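Local coordinates for molybdopterin adenylyltransferase (Helicobacter pylori, PDB 4XCW), which probably transfers an adenylyl group from ATP to molybdopterin, a late step in the biosynthesis of the molybdenum cofactor, at residues B[43-48]-B[65-70]; B[120-125]-B[131-136]. One frame throughout, in Å; residues are numbered along the deposited sequence.

How the contacts relate
Contacts 1 and 2 belong to the same mixed sheet, in the order 42-49, 6-13, 71-75, 129-134, 123-126, 96-97. Within this chain, contact 1 sits at one outermost strand, where the 65-70 turn bends out of helix 53-66 and reaches the side chains of 43-48; contact 2 lies near the other border, where 123-126 and 129-134 form a beta hairpin. Their centres are 16 Å apart and their nearest atoms about 6 Å, so the two do not touch. Ser129 OG, at the start of strand 129-134, is hydrogen-bonded to Cys69 O and so links the turn of contact 1 to the strand that contact 2 uses. Asn133 ND2 and Pro135 O bond to Thr74 and Thr75 OG1, at the end of neighbouring strand 71-75.

Contact 1: residues B[43-48]-B[65-70]; sequences EFHYEI and DEYQCD
The outermost strand 43-48 and the turn 65-70 keep their backbones apart: their nearest CA atoms, His45 CA and Tyr67 CA, are separated by 7.6 Å, and side chains bridge the gap. This belongs to the alpha/beta molybdopterin-binding fold: helix 53-66 ends here, Gln68 leaves helical geometry with a positive phi of 55°, and the chain turns towards strand 71-75.

His45 and Tyr67 carry most of the contact. Their ring planes are only 16° from parallel, but the rings are slid so far apart that they barely overlap, and the middle of the imidazole is occupied instead by Tyr67 CB. That carbon stands 3.8 Å from the His45 ring centroid, almost on the normal, in a CH-pi contact. His45 ND1 in turn lies over one face of the phenol ring, 3.6 Å from Tyr67 CD2. The CB bond of His45 points toward the turn, and a chi2 near perpendicular (-86°) turns the face of the ring to Tyr67 CB. Its other nitrogen, NE2, is hydrogen-bonded to ND1 of His7 on the adjoining strand 6-13, a bond that would help to fix the ring's rotation; the two imidazoles also meet.

Further along the strand, Glu47 stretches its extended chain past the far end of the phenol, its carboxylate nearly perpendicular to the ring. Glu47 OE1 lies near the ring plane at the edge, 3.7 Å from Tyr67 OH, too long to count as a bond. The carboxylate is bound instead by helix 53-66: OE1 forms a salt bridge with Lys62 NZ and OE2 accepts a hydrogen bond from Ser59 OG. The buried Cys69 also packs against Met63 of that helix, while its sulfur comes at the imidazole obliquely, Cys69 SG lying 3.5 Å from His45 CD2.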
loop_
_atom_site.group_PDB
_atom_site.type_symbol
_atom_site.label_atom_id
_atom_site.label_comp_id
_atom_site.label_asym_id
_atom_site.label_seq_id
_atom_site.Cartn_x
_atom_site.Cartn_y
_atom_site.Cartn_z
ATOM N N GLU B 43 -0.048 -7.575 -31.317
ATOM C CA GLU B 43 -1.384 -7.197 -31.747
ATOM C C GLU B 43 -2.019 -6.362 -30.653
ATOM O O GLU B 43 -2.166 -6.815 -29.517
ATOM C CB GLU B 43 -2.239 -8.427 -32.073
ATOM C CG GLU B 43 -1.706 -9.243 -33.245
ATOM C CD GLU B 43 -2.749 -10.158 -33.864
ATOM O OE1 GLU B 43 -3.942 -10.030 -33.513
ATOM O OE2 GLU B 43 -2.372 -11.004 -34.704
ATOM N N PHE B 44 -2.372 -5.127 -30.997
ATOM C CA PHE B 44 -2.934 -4.200 -30.032
ATOM C C PHE B 44 -4.453 -4.137 -30.115
ATOM O O PHE B 44 -5.027 -4.047 -31.200
ATOM C CB PHE B 44 -2.343 -2.804 -30.233
ATOM C CG PHE B 44 -0.913 -2.682 -29.785
ATOM C CD1 PHE B 44 -0.610 -2.518 -28.445
ATOM C CD2 PHE B 44 0.124 -2.720 -30.702
ATOM C CE1 PHE B 44 0.704 -2.401 -28.027
ATOM C CE2 PHE B 44 1.438 -2.600 -30.287
ATOM C CZ PHE B 44 1.726 -2.442 -28.948
ATOM N N HIS B 45 -5.096 -4.184 -28.953
ATOM C CA HIS B 45 -6.546 -4.090 -28.868
ATOM C C HIS B 45 -6.922 -2.808 -28.148
ATOM O O HIS B 45 -6.932 -2.763 -26.920
ATOM C CB HIS B 45 -7.121 -5.304 -28.139
ATOM C CG HIS B 45 -6.774 -6.606 -28.786
ATOM N ND1 HIS B 45 -7.522 -7.155 -29.805
ATOM C CD2 HIS B 45 -5.748 -7.464 -28.569
ATOM C CE1 HIS B 45 -6.977 -8.296 -30.182
ATOM N NE2 HIS B 45 -5.900 -8.508 -29.448
ATOM N N TYR B 46 -7.224 -1.771 -28.921
ATOM C CA TYR B 46 -7.428 -0.437 -28.373
ATOM C C TYR B 46 -8.905 -0.073 -28.318
ATOM O O TYR B 46 -9.644 -0.314 -29.269
ATOM C CB TYR B 46 -6.665 0.593 -29.208
ATOM C CG TYR B 46 -6.942 2.036 -28.840
ATOM C CD1 TYR B 46 -6.433 2.586 -27.668
ATOM C CD2 TYR B 46 -7.696 2.855 -29.673
ATOM C CE1 TYR B 46 -6.674 3.908 -27.333
ATOM C CE2 TYR B 46 -7.941 4.180 -29.347
ATOM C CZ TYR B 46 -7.428 4.699 -28.173
ATOM O OH TYR B 46 -7.663 6.013 -27.840
ATOM N N GLU B 47 -9.326 0.504 -27.198
ATOM C CA GLU B 47 -10.702 0.947 -27.028
ATOM C C GLU B 47 -10.757 2.217 -26.198
ATOM O O GLU B 47 -10.031 2.352 -25.215
ATOM C CB GLU B 47 -11.550 -0.134 -26.354
ATOM C CG GLU B 47 -11.955 -1.275 -27.258
ATOM C CD GLU B 47 -13.012 -2.161 -26.630
ATOM O OE1 GLU B 47 -13.449 -3.121 -27.299
ATOM O OE2 GLU B 47 -13.407 -1.896 -25.474
ATOM N N ILE B 48 -11.617 3.139 -26.607
ATOM C CA ILE B 48 -11.922 4.318 -25.812
ATOM C C ILE B 48 -13.232 4.068 -25.086
ATOM O O ILE B 48 -14.242 3.758 -25.711
ATOM C CB ILE B 48 -12.042 5.589 -26.676
ATOM C CG1 ILE B 48 -10.821 5.737 -27.581
ATOM C CG2 ILE B 48 -12.216 6.822 -25.795
ATOM C CD1 ILE B 48 -10.828 7.009 -28.415
ATOM N N ASP B 65 -10.463 -11.827 -21.524
ATOM C CA ASP B 65 -11.149 -13.093 -21.780
ATOM C C ASP B 65 -11.342 -13.411 -23.262
ATOM O O ASP B 65 -11.093 -14.539 -23.693
ATOM C CB ASP B 65 -12.518 -13.109 -21.091
ATOM C CG ASP B 65 -12.421 -13.041 -19.573
ATOM O OD1 ASP B 65 -11.316 -12.804 -19.041
ATOM O OD2 ASP B 65 -13.470 -13.220 -18.916
ATOM N N GLU B 66 -11.805 -12.435 -24.037
ATOM C CA GLU B 66 -12.104 -12.686 -25.444
ATOM C C GLU B 66 -10.891 -12.474 -26.343
ATOM O O GLU B 66 -10.607 -13.304 -27.207
ATOM C CB GLU B 66 -13.259 -11.801 -25.917
ATOM C CG GLU B 66 -14.596 -12.135 -25.290
ATOM C CD GLU B 66 -15.742 -11.375 -25.932
ATOM O OE1 GLU B 66 -15.658 -11.079 -27.144
ATOM O OE2 GLU B 66 -16.724 -11.073 -25.222
ATOM N N TYR B 67 -10.186 -11.364 -26.144
ATOM C CA TYR B 67 -9.023 -11.037 -26.970
ATOM C C TYR B 67 -7.758 -11.741 -26.486
ATOM O O TYR B 67 -6.727 -11.699 -27.162
ATOM C CB TYR B 67 -8.781 -9.522 -26.998
ATOM C CG TYR B 67 -9.925 -8.698 -27.551
ATOM C CD1 TYR B 67 -10.874 -9.257 -28.400
ATOM C CD2 TYR B 67 -10.048 -7.349 -27.232
ATOM C CE1 TYR B 67 -11.919 -8.495 -28.905
ATOM C CE2 TYR B 67 -11.088 -6.584 -27.734
ATOM C CZ TYR B 67 -12.018 -7.161 -28.563
ATOM O OH TYR B 67 -13.048 -6.392 -29.056
ATOM N N GLN B 68 -7.844 -12.374 -25.316
ATOM C CA GLN B 68 -6.730 -13.119 -24.733
ATOM C C GLN B 68 -5.456 -12.284 -24.588
ATOM O O GLN B 68 -4.358 -12.767 -24.865
ATOM C CB GLN B 68 -6.426 -14.365 -25.570
ATOM C CG GLN B 68 -7.545 -15.388 -25.606
ATOM C CD GLN B 68 -7.082 -16.726 -26.148
ATOM O OE1 GLN B 68 -7.254 -17.760 -25.504
ATOM N NE2 GLN B 68 -6.484 -16.710 -27.334
ATOM N N CYS B 69 -5.598 -11.038 -24.153
ATOM C CA CYS B 69 -4.434 -10.179 -23.951
ATOM C C CYS B 69 -3.586 -10.659 -22.780
ATOM O O CYS B 69 -4.106 -10.904 -21.697
ATOM C CB CYS B 69 -4.870 -8.737 -23.707
ATOM S SG CYS B 69 -5.670 -7.985 -25.127
ATOM N N ASP B 70 -2.280 -10.787 -22.999
ATOM C CA ASP B 70 -1.345 -11.115 -21.926
ATOM C C ASP B 70 -1.144 -9.912 -21.009
ATOM O O ASP B 70 -0.895 -10.053 -19.810
ATOM C CB ASP B 70 0.002 -11.554 -22.501
ATOM C CG ASP B 70 -0.140 -12.640 -23.550
ATOM O OD1 ASP B 70 -0.360 -13.803 -23.166
ATOM O OD2 ASP B 70 -0.028 -12.331 -24.757
#

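Contact 2: residues B[120-125]-B[131-136]; sequences RQSAGI and IINLPG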
loop_
_atom_site.group_PDB
_atom_site.type_symbol
_atom_site.label_atom_id
_atom_site.label_comp_id
_atom_site.label_asym_id
_atom_site.label_seq_id
_atom_site.Cartn_x
_atom_site.Cartn_y
_atom_site.Cartn_z
ATOM N N ARG B 120 -4.042 6.694 -7.717
ATOM C CA ARG B 120 -4.548 5.395 -7.308
ATOM C C ARG B 120 -4.272 4.318 -8.357
ATOM O O ARG B 120 -4.890 3.256 -8.313
ATOM C CB ARG B 120 -6.054 5.477 -7.032
ATOM C CG ARG B 120 -6.390 6.235 -5.750
ATOM C CD ARG B 120 -7.860 6.650 -5.698
ATOM N NE ARG B 120 -8.756 5.618 -6.213
ATOM C CZ ARG B 120 -9.147 4.547 -5.531
ATOM N NH1 ARG B 120 -8.716 4.345 -4.296
ATOM N NH2 ARG B 120 -9.966 3.668 -6.091
ATOM N N GLN B 121 -3.353 4.587 -9.285
ATOM C CA GLN B 121 -2.957 3.593 -10.294
ATOM C C GLN B 121 -2.542 2.308 -9.619
ATOM O O GLN B 121 -1.770 2.331 -8.665
ATOM C CB GLN B 121 -1.801 4.089 -11.164
ATOM C CG GLN B 121 -2.158 5.183 -12.146
ATOM C CD GLN B 121 -0.930 5.888 -12.686
ATOM O OE1 GLN B 121 -0.891 7.118 -12.745
ATOM N NE2 GLN B 121 0.080 5.114 -13.088
ATOM N N SER B 122 -3.043 1.188 -10.125
ATOM C CA SER B 122 -2.744 -0.110 -9.534
ATOM C C SER B 122 -2.461 -1.148 -10.609
ATOM O O SER B 122 -2.425 -0.833 -11.798
ATOM C CB SER B 122 -3.908 -0.573 -8.660
ATOM O OG SER B 122 -5.103 -0.636 -9.420
ATOM N N ALA B 123 -2.268 -2.388 -10.181
ATOM C CA ALA B 123 -2.090 -3.488 -11.113
ATOM C C ALA B 123 -2.589 -4.762 -10.469
ATOM O O ALA B 123 -2.592 -4.886 -9.245
ATOM C CB ALA B 123 -0.646 -3.624 -11.526
ATOM N N GLY B 124 -3.039 -5.701 -11.294
ATOM C CA GLY B 124 -3.550 -6.954 -10.780
ATOM C C GLY B 124 -3.603 -8.031 -11.841
ATOM O O GLY B 124 -3.340 -7.779 -13.019
ATOM N N ILE B 125 -3.969 -9.234 -11.418
ATOM C CA ILE B 125 -4.041 -10.377 -12.307
ATOM C C ILE B 125 -5.483 -10.808 -12.534
ATOM O O ILE B 125 -6.237 -10.958 -11.585
ATOM C CB ILE B 125 -3.263 -11.573 -11.735
ATOM C CG1 ILE B 125 -1.820 -11.180 -11.435
ATOM C CG2 ILE B 125 -3.356 -12.773 -12.682
ATOM C CD1 ILE B 125 -1.066 -10.662 -12.654
ATOM N N ILE B 131 -3.040 -6.698 -15.692
ATOM C CA ILE B 131 -3.615 -5.376 -15.938
ATOM C C ILE B 131 -2.886 -4.313 -15.129
ATOM O O ILE B 131 -2.700 -4.455 -13.927
ATOM C CB ILE B 131 -5.113 -5.342 -15.589
ATOM C CG1 ILE B 131 -5.847 -6.460 -16.320
ATOM C CG2 ILE B 131 -5.727 -3.989 -15.963
ATOM C CD1 ILE B 131 -7.340 -6.538 -15.973
ATOM N N ILE B 132 -2.451 -3.253 -15.801
ATOM C CA ILE B 132 -1.771 -2.148 -15.125
ATOM C C ILE B 132 -2.405 -0.830 -15.520
ATOM O O ILE B 132 -2.615 -0.587 -16.707
ATOM C CB ILE B 132 -0.284 -2.088 -15.484
ATOM C CG1 ILE B 132 0.367 -3.462 -15.330
ATOM C CG2 ILE B 132 0.436 -1.047 -14.628
ATOM C CD1 ILE B 132 1.806 -3.481 -15.787
ATOM N N ASN B 133 -2.686 0.024 -14.536
ATOM C CA ASN B 133 -3.137 1.394 -14.799
ATOM C C ASN B 133 -1.950 2.326 -15.033
ATOM O O ASN B 133 -1.096 2.443 -14.166
ATOM C CB ASN B 133 -3.953 1.949 -13.632
ATOM C CG ASN B 133 -5.025 0.995 -13.143
ATOM O OD1 ASN B 133 -5.218 0.842 -11.936
ATOM N ND2 ASN B 133 -5.749 0.375 -14.072
ATOM N N LEU B 134 -1.910 2.998 -16.183
ATOM C CA LEU B 134 -0.810 3.905 -16.521
ATOM C C LEU B 134 -1.254 5.361 -16.358
ATOM O O LEU B 134 -2.438 5.610 -16.164
ATOM C CB LEU B 134 -0.337 3.652 -17.956
ATOM C CG LEU B 134 0.185 2.257 -18.276
ATOM C CD1 LEU B 134 0.657 2.208 -19.728
ATOM C CD2 LEU B 134 1.298 1.873 -17.300
ATOM N N PRO B 135 -0.311 6.330 -16.429
ATOM C CA PRO B 135 -0.734 7.730 -16.327
ATOM C C PRO B 135 -1.456 8.205 -17.580
ATOM O O PRO B 135 -1.721 7.405 -18.479
ATOM C CB PRO B 135 0.592 8.498 -16.152
ATOM C CG PRO B 135 1.589 7.469 -15.740
ATOM C CD PRO B 135 1.156 6.210 -16.419
ATOM N N GLY B 136 -1.753 9.501 -17.633
ATOM C CA GLY B 136 -2.485 10.074 -18.748
ATOM C C GLY B 136 -1.625 10.752 -19.803
ATOM O O GLY B 136 -1.990 10.787 -20.979
#
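Gln121 lays its side chain over the backbone from Asn133 to Pro135. It runs past the Asn133 side chain in the opposite direction, Gln121 CB 3.9 Å from Asn133 CB. Its extended chain brings NE2 to Asn133 O at 3.1 Å, a bent bond (136° at the hydrogen) with the donor above the carbonyl plane. The same NE2 lies 3.7 Å from Pro135 CD. Asn133 OD1 is gripped by the backbone N-H of Ser122, N to OD1 2.9 Å. In the Ser122 conformer described, one of two, OG adds a second bond to OD1 from the same face, also 2.9 Å; chi1 (58°) sets it between the backbone N and the carbonyl carbon. Asn133 ND2 is hydrogen-bonded to Thr74 and Thr90.

This is a beta hairpin of strands 123-126 and 129-134, antiparallel, with Gly124 and Ile131 as a hydrogen-bonded pair: Gly124 N to Ile131 O and Ile131 N to Gly124 O, 2.9 Å each. Asn133 N to Ser122 O, 179° at the hydrogen, continues the ladder beyond strand 123-126. Ala123 faces Ile132 in the non-hydrogen-bonded pair between, where Ala123 CB touches Ile132 CG1 at 3.9 Å and Phe101 of helix 99-110 packs on both.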